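Local coordinates for KmHsv2 (Kluyveromyces marxianus, PDB 3VU4), which probably binds phosphoinositides on membranes as a seven-bladed beta-propeller of the PROPPIN family, the group that includes the autophagy protein Atg18, at residues S19-D24 / S37-F42; R59-V64 / V73-G78; V83-D88 / S95-D100. One frame throughout, in Å; residues are numbered along the deposited sequence.

Contact 1. Residues S19-D24 / S37-F42; sequences SNPVTD and STLKSF
T23 N donates to S37 O at 2.8 Å, and S37 N donates to D24 O at 2.9 Å with an N-H...O angle of 165°. Together they lay the chain entering strand 24-27 against the end of strand 33-37. The same S37 O also receives the CA-H of V22.

Among side-chain polar contacts, N20 reaches across with its CG anti to the backbone N (chi1 -177°), and its OD1 takes the N-H of L39 at 3.1 Å, tilted from the carbonyl plane and rather bent, at 136°. The amide crosses T38 at about a right angle, its OD1 3.3 Å from T38 CB. T38 OG1 accepts from K40 N and S41 N, which is an ST turn and an ST motif in one, at the bend between strands 33-37 and 41-47 of the first propeller blade. A valine in place of T38 would probably leave those two N-H groups without their side-chain acceptor, the turn then resting on the backbone bond from T38 N to S41 O. At the other end, T23 OG1 and S37 OG lie 2.6 Å apart, and T23 OG1 is also hydrogen-bonded to L61 O in the loop leading into strand 63-66, the first strand of the next blade.

Apolar contact centres on L39, whose two methyls divide the work: CD1 packs 3.6 Å from P21 CD, while CD2 meets T23 CG2 at 3.8 Å.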
ATOM      1  N   SER A  19      19.518 -12.723  13.547  1.00 72.51           N
ATOM      2  CA  SER A  19      20.550 -12.119  12.643  1.00 72.57           C
ATOM      3  C   SER A  19      20.273 -12.435  11.167  1.00 71.00           C
ATOM      4  O   SER A  19      21.153 -12.304  10.309  1.00 70.93           O
ATOM      5  CB  SER A  19      21.946 -12.625  13.018  1.00 73.17           C
ATOM      6  OG  SER A  19      22.929 -12.021  12.194  1.00 75.17           O
ATOM      7  N   ASN A  20      19.046 -12.869  10.891  1.00 67.28           N
ATOM      8  CA  ASN A  20      18.596 -13.187   9.541  1.00 63.08           C
ATOM      9  C   ASN A  20      17.507 -12.139   9.287  1.00 59.52           C
ATOM     10  O   ASN A  20      16.313 -12.426   9.376  1.00 59.54           O
ATOM     11  CB  ASN A  20      18.028 -14.612   9.511  1.00 62.68           C
ATOM     12  CG  ASN A  20      17.605 -15.039   8.128  1.00 62.75           C
ATOM     13  OD1 ASN A  20      18.177 -14.592   7.132  1.00 63.80           O
ATOM     14  ND2 ASN A  20      16.613 -15.924   8.053  1.00 62.10           N
ATOM     15  N   PRO A  21      17.922 -10.901   8.972  1.00 55.77           N
ATOM     16  CA  PRO A  21      17.059  -9.746   8.708  1.00 54.33           C
ATOM     17  C   PRO A  21      16.158  -9.841   7.493  1.00 52.09           C
ATOM     18  O   PRO A  21      16.534 -10.403   6.465  1.00 52.87           O
ATOM     19  CB  PRO A  21      18.050  -8.583   8.558  1.00 53.46           C
ATOM     20  CG  PRO A  21      19.351  -9.121   9.076  1.00 54.88           C
ATOM     21  CD  PRO A  21      19.319 -10.557   8.680  1.00 54.62           C
ATOM     22  N   VAL A  22      14.968  -9.269   7.621  1.00 49.21           N
ATOM     23  CA  VAL A  22      14.020  -9.233   6.523  1.00 45.95           C
ATOM     24  C   VAL A  22      14.606  -8.231   5.523  1.00 43.68           C
ATOM     25  O   VAL A  22      14.979  -7.123   5.894  1.00 44.72           O
ATOM     26  CB  VAL A  22      12.650  -8.768   7.031  1.00 44.57           C
ATOM     27  CG1 VAL A  22      11.692  -8.533   5.871  1.00 45.21           C
ATOM     28  CG2 VAL A  22      12.100  -9.810   7.966  1.00 42.96           C
ATOM     29  N   THR A  23      14.716  -8.623   4.261  1.00 41.30           N
ATOM     30  CA  THR A  23      15.283  -7.728   3.263  1.00 40.99           C
ATOM     31  C   THR A  23      14.202  -7.041   2.431  1.00 41.96           C
ATOM     32  O   THR A  23      14.477  -6.098   1.684  1.00 42.14           O
ATOM     33  CB  THR A  23      16.262  -8.491   2.333  1.00 40.99           C
ATOM     34  OG1 THR A  23      15.628  -9.675   1.828  1.00 39.76           O
ATOM     35  CG2 THR A  23      17.515  -8.892   3.102  1.00 40.89           C
ATOM     36  N   ASP A  24      12.970  -7.519   2.572  1.00 41.34           N
ATOM     37  CA  ASP A  24      11.833  -6.955   1.860  1.00 42.17           C
ATOM     38  C   ASP A  24      10.590  -7.739   2.250  1.00 42.08           C
ATOM     39  O   ASP A  24      10.676  -8.909   2.628  1.00 42.61           O
ATOM     40  CB  ASP A  24      12.051  -7.027   0.344  1.00 42.63           C
ATOM     41  CG  ASP A  24      11.091  -6.132  -0.432  1.00 42.75           C
ATOM     42  OD1 ASP A  24      10.811  -5.008   0.035  1.00 42.85           O
ATOM     43  OD2 ASP A  24      10.633  -6.543  -1.516  1.00 42.41           O
ATOM     44  N   SER A  37      11.074 -11.767   2.596  1.00 48.39           N
ATOM     45  CA  SER A  37      12.366 -12.351   2.279  1.00 49.54           C
ATOM     46  C   SER A  37      13.428 -12.070   3.342  1.00 52.08           C
ATOM     47  O   SER A  37      13.396 -11.035   4.024  1.00 51.83           O
ATOM     48  CB  SER A  37      12.862 -11.831   0.926  1.00 48.67           C
ATOM     49  OG  SER A  37      13.274 -10.480   1.016  1.00 45.78           O
ATOM     50  N   THR A  38      14.367 -13.006   3.470  1.00 53.29           N
ATOM     51  CA  THR A  38      15.468 -12.893   4.419  1.00 54.95           C
ATOM     52  C   THR A  38      16.744 -13.165   3.644  1.00 56.35           C
ATOM     53  O   THR A  38      16.727 -13.256   2.414  1.00 57.88           O
ATOM     54  CB  THR A  38      15.370 -13.939   5.533  1.00 55.69           C
ATOM     55  OG1 THR A  38      15.532 -15.247   4.969  1.00 57.98           O
ATOM     56  CG2 THR A  38      14.023 -13.860   6.229  1.00 55.94           C
ATOM     57  N   LEU A  39      17.852 -13.300   4.362  1.00 57.46           N
ATOM     58  CA  LEU A  39      19.134 -13.572   3.725  1.00 58.47           C
ATOM     59  C   LEU A  39      19.174 -15.018   3.237  1.00 58.88           C
ATOM     60  O   LEU A  39      19.928 -15.364   2.325  1.00 57.81           O
ATOM     61  CB  LEU A  39      20.269 -13.346   4.723  1.00 56.14           C
ATOM     62  CG  LEU A  39      20.380 -11.932   5.299  1.00 58.09           C
ATOM     63  CD1 LEU A  39      21.605 -11.844   6.223  1.00 55.09           C
ATOM     64  CD2 LEU A  39      20.491 -10.921   4.160  1.00 55.47           C
ATOM     65  N   LYS A  40      18.321 -15.843   3.836  1.00 59.26           N
ATOM     66  CA  LYS A  40      18.274 -17.262   3.531  1.00 60.43           C
ATOM     67  C   LYS A  40      17.043 -17.795   2.803  1.00 60.79           C
ATOM     68  O   LYS A  40      17.088 -18.905   2.272  1.00 62.29           O
ATOM     69  CB  LYS A  40      18.468 -18.044   4.833  1.00 61.21           C
ATOM     70  CG  LYS A  40      19.792 -17.749   5.546  1.00 62.34           C
ATOM     71  CD  LYS A  40      19.745 -18.119   7.028  1.00 63.69           C
ATOM     72  CE  LYS A  40      19.354 -19.574   7.239  1.00 65.30           C
ATOM     73  NZ  LYS A  40      19.289 -19.910   8.686  1.00 67.48           N
ATOM     74  N   SER A  41      15.948 -17.038   2.766  1.00 60.21           N
ATOM     75  CA  SER A  41      14.744 -17.531   2.090  1.00 58.77           C
ATOM     76  C   SER A  41      13.655 -16.487   1.946  1.00 58.43           C
ATOM     77  O   SER A  41      13.845 -15.323   2.290  1.00 60.09           O
ATOM     78  CB  SER A  41      14.144 -18.687   2.881  1.00 58.37           C
ATOM     79  OG  SER A  41      13.517 -18.192   4.057  1.00 56.51           O
ATOM     80  N   PHE A  42      12.513 -16.924   1.417  1.00 56.21           N
ATOM     81  CA  PHE A  42      11.348 -16.068   1.292  1.00 54.18           C
ATOM     82  C   PHE A  42      10.216 -16.861   1.931  1.00 52.94           C
ATOM     83  O   PHE A  42      10.160 -18.080   1.808  1.00 51.96           O
ATOM     84  CB  PHE A  42      11.070 -15.668  -0.176  1.00 54.69           C
ATOM     85  CG  PHE A  42      10.381 -16.715  -1.023  1.00 55.35           C
ATOM     86  CD1 PHE A  42       9.039 -17.038  -0.823  1.00 55.24           C
ATOM     87  CD2 PHE A  42      11.053 -17.303  -2.095  1.00 55.53           C
ATOM     88  CE1 PHE A  42       8.375 -17.925  -1.689  1.00 54.95           C
ATOM     89  CE2 PHE A  42      10.395 -18.189  -2.962  1.00 54.97           C
ATOM     90  CZ  PHE A  42       9.058 -18.498  -2.757  1.00 53.20           C
TER

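Contact 2. Residues R59-V64 / V73-G78; sequences RHLSKV and VAFVTG
L61 reaches back toward F75 although its CB sets out away from the opposing segment. From CB the chain runs to CG, which is anti to the carbonyl carbon (chi1 -73°), and there it forks. CD1 turns to the preceding blade, where it packs on F42 and S37. CD2 is the branch that crosses: it lies over one face of the F75 ring, 4.2 Å from the centroid and 28° off the ring normal, a CH-pi contact. Its nearest ring atom is F75 CG, at 3.8 Å, and F75 CB is almost as near, so the methyl sits toward the root of the ring.

The backbone here forms a classic beta bulge, with S62 and K63 both facing V76 at the start of the hairpin 63-66/72-76. V76 O takes S62 N at 2.8 Å in a nearly straight bond (169°) and K63 N only weakly, at 3.5 Å. In return V76 N donates to K63 O at 3.1 Å. K63 CB and V76 CB lie 4.1 Å apart on one face of the sheet, while V64 and F75 share the other; beyond its CB, the K63 chain leads away to bond K104 O through NZ. Before the bulge, H60 CB packs against T77 CB and G78 N.

The pairing therefore rests chiefly on the bonds from S62 N and V76 N, while the L61 methyl on F75 adds an apolar contact on the face shared by V64 and F75.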
ATOM      1  N   ARG A  59      18.975 -17.446  -1.553  1.00 67.54           N
ATOM      2  CA  ARG A  59      19.812 -16.393  -0.997  1.00 67.72           C
ATOM      3  C   ARG A  59      19.867 -15.184  -1.911  1.00 65.84           C
ATOM      4  O   ARG A  59      19.481 -15.266  -3.076  1.00 65.01           O
ATOM      5  CB  ARG A  59      21.227 -16.927  -0.753  1.00 72.17           C
ATOM      6  CG  ARG A  59      21.297 -18.103   0.227  1.00 76.47           C
ATOM      7  CD  ARG A  59      22.743 -18.472   0.559  1.00 80.91           C
ATOM      8  NE  ARG A  59      23.504 -17.343   1.106  1.00 84.58           N
ATOM      9  CZ  ARG A  59      23.281 -16.772   2.292  1.00 86.83           C
ATOM     10  NH1 ARG A  59      22.312 -17.216   3.086  1.00 87.05           N
ATOM     11  NH2 ARG A  59      24.030 -15.747   2.688  1.00 87.48           N
ATOM     12  N   HIS A  60      20.333 -14.060  -1.368  1.00 63.72           N
ATOM     13  CA  HIS A  60      20.459 -12.820  -2.125  1.00 62.51           C
ATOM     14  C   HIS A  60      19.134 -12.112  -2.399  1.00 59.68           C
ATOM     15  O   HIS A  60      19.103 -11.090  -3.090  1.00 58.05           O
ATOM     16  CB  HIS A  60      21.176 -13.101  -3.450  1.00 66.82           C
ATOM     17  CG  HIS A  60      22.530 -13.712  -3.272  1.00 70.09           C
ATOM     18  ND1 HIS A  60      23.645 -12.965  -2.956  1.00 71.68           N
ATOM     19  CD2 HIS A  60      22.928 -15.006  -3.261  1.00 70.18           C
ATOM     20  CE1 HIS A  60      24.669 -13.774  -2.752  1.00 71.85           C
ATOM     21  NE2 HIS A  60      24.259 -15.016  -2.929  1.00 71.51           N
ATOM     22  N   LEU A  61      18.040 -12.649  -1.865  1.00 56.89           N
ATOM     23  CA  LEU A  61      16.737 -12.034  -2.077  1.00 54.02           C
ATOM     24  C   LEU A  61      16.770 -10.580  -1.652  1.00 51.74           C
ATOM     25  O   LEU A  61      16.985 -10.259  -0.487  1.00 50.47           O
ATOM     26  CB  LEU A  61      15.654 -12.785  -1.318  1.00 54.23           C
ATOM     27  CG  LEU A  61      15.325 -14.125  -1.968  1.00 55.10           C
ATOM     28  CD1 LEU A  61      14.173 -14.780  -1.228  1.00 55.30           C
ATOM     29  CD2 LEU A  61      14.961 -13.904  -3.425  1.00 53.85           C
ATOM     30  N   SER A  62      16.557  -9.710  -2.629  1.00 49.28           N
ATOM     31  CA  SER A  62      16.584  -8.273  -2.433  1.00 48.25           C
ATOM     32  C   SER A  62      15.182  -7.648  -2.477  1.00 48.49           C
ATOM     33  O   SER A  62      14.921  -6.609  -1.847  1.00 46.14           O
ATOM     34  CB  SER A  62      17.472  -7.667  -3.516  1.00 48.03           C
ATOM     35  OG  SER A  62      17.150  -6.315  -3.752  1.00 55.77           O
ATOM     36  N   LYS A  63      14.290  -8.291  -3.225  1.00 46.56           N
ATOM     37  CA  LYS A  63      12.929  -7.820  -3.391  1.00 46.17           C
ATOM     38  C   LYS A  63      12.033  -9.019  -3.697  1.00 46.54           C
ATOM     39  O   LYS A  63      12.437  -9.944  -4.404  1.00 47.01           O
ATOM     40  CB  LYS A  63      12.897  -6.797  -4.527  1.00 46.06           C
ATOM     41  CG  LYS A  63      11.533  -6.212  -4.844  1.00 44.73           C
ATOM     42  CD  LYS A  63      11.720  -4.851  -5.455  1.00 44.50           C
ATOM     43  CE  LYS A  63      12.369  -3.938  -4.430  1.00 44.05           C
ATOM     44  NZ  LYS A  63      12.872  -2.677  -5.015  1.00 45.15           N
ATOM     45  N   VAL A  64      10.816  -9.008  -3.170  1.00 45.55           N
ATOM     46  CA  VAL A  64       9.920 -10.129  -3.389  1.00 46.35           C
ATOM     47  C   VAL A  64       8.445  -9.702  -3.523  1.00 46.87           C
ATOM     48  O   VAL A  64       7.963  -8.837  -2.792  1.00 46.48           O
ATOM     49  CB  VAL A  64      10.106 -11.161  -2.237  1.00 47.50           C
ATOM     50  CG1 VAL A  64       9.633 -10.568  -0.908  1.00 47.17           C
ATOM     51  CG2 VAL A  64       9.382 -12.447  -2.559  1.00 48.78           C
ATOM     52  N   VAL A  73       5.586 -16.018  -7.988  1.00 57.04           N
ATOM     53  CA  VAL A  73       6.164 -14.965  -7.184  1.00 55.73           C
ATOM     54  C   VAL A  73       7.237 -14.346  -8.063  1.00 55.07           C
ATOM     55  O   VAL A  73       7.688 -14.963  -9.022  1.00 55.98           O
ATOM     56  CB  VAL A  73       6.815 -15.521  -5.896  1.00 55.81           C
ATOM     57  CG1 VAL A  73       5.777 -16.218  -5.042  1.00 55.14           C
ATOM     58  CG2 VAL A  73       7.921 -16.486  -6.250  1.00 57.52           C
ATOM     59  N   ALA A  74       7.631 -13.121  -7.748  1.00 53.42           N
ATOM     60  CA  ALA A  74       8.657 -12.436  -8.506  1.00 51.20           C
ATOM     61  C   ALA A  74       9.689 -11.954  -7.502  1.00 52.20           C
ATOM     62  O   ALA A  74       9.336 -11.573  -6.388  1.00 52.78           O
ATOM     63  CB  ALA A  74       8.051 -11.256  -9.245  1.00 49.15           C
ATOM     64  N   PHE A  75      10.961 -11.982  -7.881  1.00 52.71           N
ATOM     65  CA  PHE A  75      12.004 -11.507  -6.982  1.00 52.49           C
ATOM     66  C   PHE A  75      13.269 -11.050  -7.691  1.00 53.31           C
ATOM     67  O   PHE A  75      13.495 -11.358  -8.862  1.00 53.18           O
ATOM     68  CB  PHE A  75      12.341 -12.574  -5.931  1.00 53.07           C
ATOM     69  CG  PHE A  75      12.733 -13.908  -6.503  1.00 52.19           C
ATOM     70  CD1 PHE A  75      13.899 -14.051  -7.247  1.00 50.96           C
ATOM     71  CD2 PHE A  75      11.949 -15.036  -6.263  1.00 52.93           C
ATOM     72  CE1 PHE A  75      14.281 -15.298  -7.739  1.00 50.46           C
ATOM     73  CE2 PHE A  75      12.323 -16.291  -6.751  1.00 50.86           C
ATOM     74  CZ  PHE A  75      13.489 -16.421  -7.487  1.00 49.87           C
ATOM     75  N   VAL A  76      14.069 -10.274  -6.969  1.00 53.78           N
ATOM     76  CA  VAL A  76      15.332  -9.759  -7.470  1.00 55.11           C
ATOM     77  C   VAL A  76      16.358 -10.315  -6.499  1.00 58.31           C
ATOM     78  O   VAL A  76      16.100 -10.386  -5.298  1.00 60.12           O
ATOM     79  CB  VAL A  76      15.379  -8.216  -7.424  1.00 53.77           C
ATOM     80  CG1 VAL A  76      16.756  -7.716  -7.834  1.00 52.82           C
ATOM     81  CG2 VAL A  76      14.325  -7.640  -8.339  1.00 53.00           C
ATOM     82  N   THR A  77      17.513 -10.721  -7.009  1.00 60.79           N
ATOM     83  CA  THR A  77      18.545 -11.283  -6.148  1.00 61.64           C
ATOM     84  C   THR A  77      19.791 -10.411  -6.145  1.00 62.63           C
ATOM     85  O   THR A  77      19.713  -9.207  -5.881  1.00 62.21           O
ATOM     86  CB  THR A  77      18.924 -12.699  -6.604  1.00 61.28           C
ATOM     87  OG1 THR A  77      19.464 -12.638  -7.929  1.00 63.81           O
ATOM     88  CG2 THR A  77      17.699 -13.607  -6.599  1.00 60.02           C
ATOM     89  N   GLY A  78      20.936 -11.024  -6.434  1.00 63.62           N
ATOM     90  CA  GLY A  78      22.182 -10.285  -6.453  1.00 63.82           C
ATOM     91  C   GLY A  78      22.138  -9.242  -7.544  1.00 64.39           C
ATOM     92  O   GLY A  78      22.326  -8.049  -7.292  1.00 64.24           O
TER

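Contact 3. Residues V83-D88 / S95-D100; sequences VHIWDD and SRIKVD
The outer hairpin of the second propeller blade, strands 82-87 and 92-98, is joined here in antiparallel register, the short strand axes 4.9 Å apart with 166° between their N-to-C directions. H84 and R96 form its non-hydrogen-bonded pair and lie side by side, pointing the same way. H84 CG is anti to the carbonyl carbon (chi1 -61°), which stands the ring alongside R96. R96 CG is the atom that touches, set 4.0 Å above one face of the H84 imidazole and offset toward its rim, closest to ND1. It is therefore the aliphatic part of the arginine that covers the ring, and H84 ND1 is hydrogen-bonded to D93 OD2.

In the four-stranded, antiparallel blade, strand 92-98 is an outermost strand. The bond from V83 N to I97 O, 2.8 Å long, is almost linear at 174°, whereas the return bond from I97 N to V83 O is longer and bent. I85 N donates to S95 O at 3.0 Å; S95 N to I85 O is weak.

On the face opposite the histidine, I85 CB and CG1 each come 3.9 Å from S95 CB. I85 CG1 and I97 CD1 approach more loosely, at 4.5 Å, and both isoleucines pack on I113 of strand 112-117 in the following blade.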
ATOM      1  N   VAL A  83      14.509  -9.406 -12.876  1.00 54.24           N
ATOM      2  CA  VAL A  83      13.309  -9.789 -12.145  1.00 54.57           C
ATOM      3  C   VAL A  83      12.932 -11.220 -12.513  1.00 55.85           C
ATOM      4  O   VAL A  83      12.603 -11.513 -13.662  1.00 56.59           O
ATOM      5  CB  VAL A  83      12.128  -8.854 -12.478  1.00 53.99           C
ATOM      6  CG1 VAL A  83      10.854  -9.379 -11.840  1.00 54.19           C
ATOM      7  CG2 VAL A  83      12.427  -7.441 -11.992  1.00 54.24           C
ATOM      8  N   HIS A  84      12.976 -12.110 -11.531  1.00 56.01           N
ATOM      9  CA  HIS A  84      12.658 -13.507 -11.765  1.00 55.62           C
ATOM     10  C   HIS A  84      11.204 -13.840 -11.491  1.00 56.72           C
ATOM     11  O   HIS A  84      10.703 -13.579 -10.400  1.00 56.33           O
ATOM     12  CB  HIS A  84      13.505 -14.407 -10.866  1.00 55.55           C
ATOM     13  CG  HIS A  84      14.979 -14.282 -11.078  1.00 56.91           C
ATOM     14  ND1 HIS A  84      15.746 -15.313 -11.577  1.00 57.83           N
ATOM     15  CD2 HIS A  84      15.840 -13.273 -10.801  1.00 57.82           C
ATOM     16  CE1 HIS A  84      17.015 -14.947 -11.595  1.00 57.92           C
ATOM     17  NE2 HIS A  84      17.098 -13.713 -11.128  1.00 59.00           N
ATOM     18  N   ILE A  85      10.523 -14.412 -12.477  1.00 57.29           N
ATOM     19  CA  ILE A  85       9.151 -14.846 -12.264  1.00 58.59           C
ATOM     20  C   ILE A  85       9.392 -16.302 -11.885  1.00 60.30           C
ATOM     21  O   ILE A  85       9.919 -17.067 -12.684  1.00 60.63           O
ATOM     22  CB  ILE A  85       8.317 -14.770 -13.545  1.00 57.69           C
ATOM     23  CG1 ILE A  85       8.407 -13.361 -14.136  1.00 57.44           C
ATOM     24  CG2 ILE A  85       6.864 -15.115 -13.233  1.00 57.13           C
ATOM     25  CD1 ILE A  85       7.898 -12.273 -13.219  1.00 56.57           C
ATOM     26  N   TRP A  86       9.029 -16.673 -10.661  1.00 62.60           N
ATOM     27  CA  TRP A  86       9.268 -18.025 -10.155  1.00 64.11           C
ATOM     28  C   TRP A  86       8.005 -18.804  -9.813  1.00 65.99           C
ATOM     29  O   TRP A  86       6.996 -18.228  -9.411  1.00 66.54           O
ATOM     30  CB  TRP A  86      10.190 -17.915  -8.934  1.00 63.07           C
ATOM     31  CG  TRP A  86      10.377 -19.143  -8.092  1.00 62.87           C
ATOM     32  CD1 TRP A  86       9.513 -19.638  -7.153  1.00 63.52           C
ATOM     33  CD2 TRP A  86      11.553 -19.956  -8.024  1.00 62.50           C
ATOM     34  NE1 TRP A  86      10.086 -20.707  -6.497  1.00 63.25           N
ATOM     35  CE2 TRP A  86      11.335 -20.923  -7.015  1.00 63.00           C
ATOM     36  CE3 TRP A  86      12.769 -19.966  -8.719  1.00 62.92           C
ATOM     37  CZ2 TRP A  86      12.298 -21.883  -6.678  1.00 63.52           C
ATOM     38  CZ3 TRP A  86      13.725 -20.922  -8.385  1.00 63.71           C
ATOM     39  CH2 TRP A  86      13.480 -21.869  -7.375  1.00 63.56           C
ATOM     40  N   ASP A  87       8.075 -20.123  -9.981  1.00 68.27           N
ATOM     41  CA  ASP A  87       6.949 -21.006  -9.700  1.00 70.33           C
ATOM     42  C   ASP A  87       7.108 -21.616  -8.308  1.00 71.78           C
ATOM     43  O   ASP A  87       8.119 -22.247  -8.004  1.00 71.55           O
ATOM     44  CB  ASP A  87       6.878 -22.116 -10.756  1.00 71.02           C
ATOM     45  CG  ASP A  87       5.545 -22.854 -10.746  1.00 72.96           C
ATOM     46  OD1 ASP A  87       5.154 -23.381  -9.682  1.00 72.95           O
ATOM     47  OD2 ASP A  87       4.887 -22.908 -11.810  1.00 74.41           O
ATOM     48  N   ASP A  88       6.095 -21.420  -7.472  1.00 73.80           N
ATOM     49  CA  ASP A  88       6.082 -21.922  -6.103  1.00 75.27           C
ATOM     50  C   ASP A  88       6.142 -23.431  -5.977  1.00 75.91           C
ATOM     51  O   ASP A  88       7.063 -23.977  -5.373  1.00 75.67           O
ATOM     52  CB  ASP A  88       4.827 -21.449  -5.379  1.00 75.93           C
ATOM     53  CG  ASP A  88       5.085 -20.256  -4.507  1.00 77.42           C
ATOM     54  OD1 ASP A  88       6.138 -20.242  -3.837  1.00 78.99           O
ATOM     55  OD2 ASP A  88       4.235 -19.344  -4.481  1.00 78.02           O
ATOM     56  N   SER A  95      10.579 -17.539 -15.943  1.00 66.11           N
ATOM     57  CA  SER A  95      10.930 -16.385 -16.762  1.00 65.50           C
ATOM     58  C   SER A  95      11.939 -15.458 -16.088  1.00 65.33           C
ATOM     59  O   SER A  95      12.081 -15.446 -14.866  1.00 65.59           O
ATOM     60  CB  SER A  95       9.674 -15.585 -17.102  1.00 64.79           C
ATOM     61  OG  SER A  95      10.009 -14.440 -17.863  1.00 69.00           O
ATOM     62  N   ARG A  96      12.641 -14.690 -16.911  1.00 65.09           N
ATOM     63  CA  ARG A  96      13.629 -13.724 -16.454  1.00 64.87           C
ATOM     64  C   ARG A  96      13.327 -12.477 -17.267  1.00 64.50           C
ATOM     65  O   ARG A  96      12.974 -12.575 -18.443  1.00 65.74           O
ATOM     66  CB  ARG A  96      15.046 -14.184 -16.787  1.00 67.15           C
ATOM     67  CG  ARG A  96      15.953 -14.514 -15.608  1.00 72.18           C
ATOM     68  CD  ARG A  96      17.408 -14.585 -16.098  1.00 76.20           C
ATOM     69  NE  ARG A  96      17.516 -15.383 -17.323  1.00 81.07           N
ATOM     70  CZ  ARG A  96      18.534 -15.330 -18.181  1.00 82.14           C
ATOM     71  NH1 ARG A  96      19.555 -14.511 -17.963  1.00 83.02           N
ATOM     72  NH2 ARG A  96      18.529 -16.100 -19.263  1.00 81.33           N
ATOM     73  N   ILE A  97      13.444 -11.310 -16.644  1.00 62.69           N
ATOM     74  CA  ILE A  97      13.202 -10.052 -17.336  1.00 60.69           C
ATOM     75  C   ILE A  97      14.286  -9.104 -16.858  1.00 60.24           C
ATOM     76  O   ILE A  97      14.520  -8.984 -15.657  1.00 60.84           O
ATOM     77  CB  ILE A  97      11.811  -9.480 -16.999  1.00 60.01           C
ATOM     78  CG1 ILE A  97      10.727 -10.453 -17.462  1.00 59.97           C
ATOM     79  CG2 ILE A  97      11.623  -8.140 -17.678  1.00 58.79           C
ATOM     80  CD1 ILE A  97       9.329 -10.079 -17.001  1.00 60.98           C
ATOM     81  N   LYS A  98      14.964  -8.445 -17.790  1.00 60.06           N
ATOM     82  CA  LYS A  98      16.042  -7.543 -17.415  1.00 59.86           C
ATOM     83  C   LYS A  98      15.798  -6.109 -17.833  1.00 58.92           C
ATOM     84  O   LYS A  98      15.247  -5.842 -18.898  1.00 58.47           O
ATOM     85  CB  LYS A  98      17.361  -8.009 -18.028  1.00 61.06           C
ATOM     86  CG  LYS A  98      18.560  -7.219 -17.532  1.00 64.54           C
ATOM     87  CD  LYS A  98      19.735  -7.320 -18.489  1.00 66.18           C
ATOM     88  CE  LYS A  98      20.992  -6.730 -17.872  1.00 68.17           C
ATOM     89  NZ  LYS A  98      21.489  -7.560 -16.732  1.00 69.10           N
ATOM     90  N   VAL A  99      16.224  -5.184 -16.984  1.00 57.64           N
ATOM     91  CA  VAL A  99      16.062  -3.770 -17.272  1.00 57.42           C
ATOM     92  C   VAL A  99      17.428  -3.091 -17.210  1.00 57.59           C
ATOM     93  O   VAL A  99      18.388  -3.671 -16.708  1.00 57.58           O
ATOM     94  CB  VAL A  99      15.069  -3.123 -16.290  1.00 55.56           C
ATOM     95  CG1 VAL A  99      13.684  -3.681 -16.538  1.00 52.70           C
ATOM     96  CG2 VAL A  99      15.490  -3.404 -14.861  1.00 55.07           C
ATOM     97  N   ASP A 100      17.511  -1.868 -17.725  1.00 58.27           N
ATOM     98  CA  ASP A 100      18.774  -1.140 -17.772  1.00 59.40           C
ATOM     99  C   ASP A 100      19.330  -0.590 -16.465  1.00 58.23           C
ATOM    100  O   ASP A 100      20.521  -0.298 -16.378  1.00 59.15           O
ATOM    101  CB  ASP A 100      18.674  -0.003 -18.790  1.00 62.01           C
ATOM    102  CG  ASP A 100      18.275  -0.498 -20.162  1.00 65.44           C
ATOM    103  OD1 ASP A 100      18.909  -1.469 -20.646  1.00 65.54           O
ATOM    104  OD2 ASP A 100      17.332   0.080 -20.750  1.00 66.82           O
TER

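From the N terminus the three contacts close their loops in series, with none nested or crossed. Contact 1 closes the first, joining the entry to strand 24-27 with the turn after strand 33-37 in blade one. Contact 2 then closes the hairpin of strands 63-66 and 72-76, and contact 3 that of strands 82-87 and 92-98, so both belong to blade two. Contacts 1 and 2, with centres about 10 Å apart, bridge the blades: D24 OD2 probably accepts from V64 N. Contacts 2 and 3, about 9 Å apart between centres, share one sheet through neighbouring strands 72-76 and 82-87, where H84 N probably bonds F75 O.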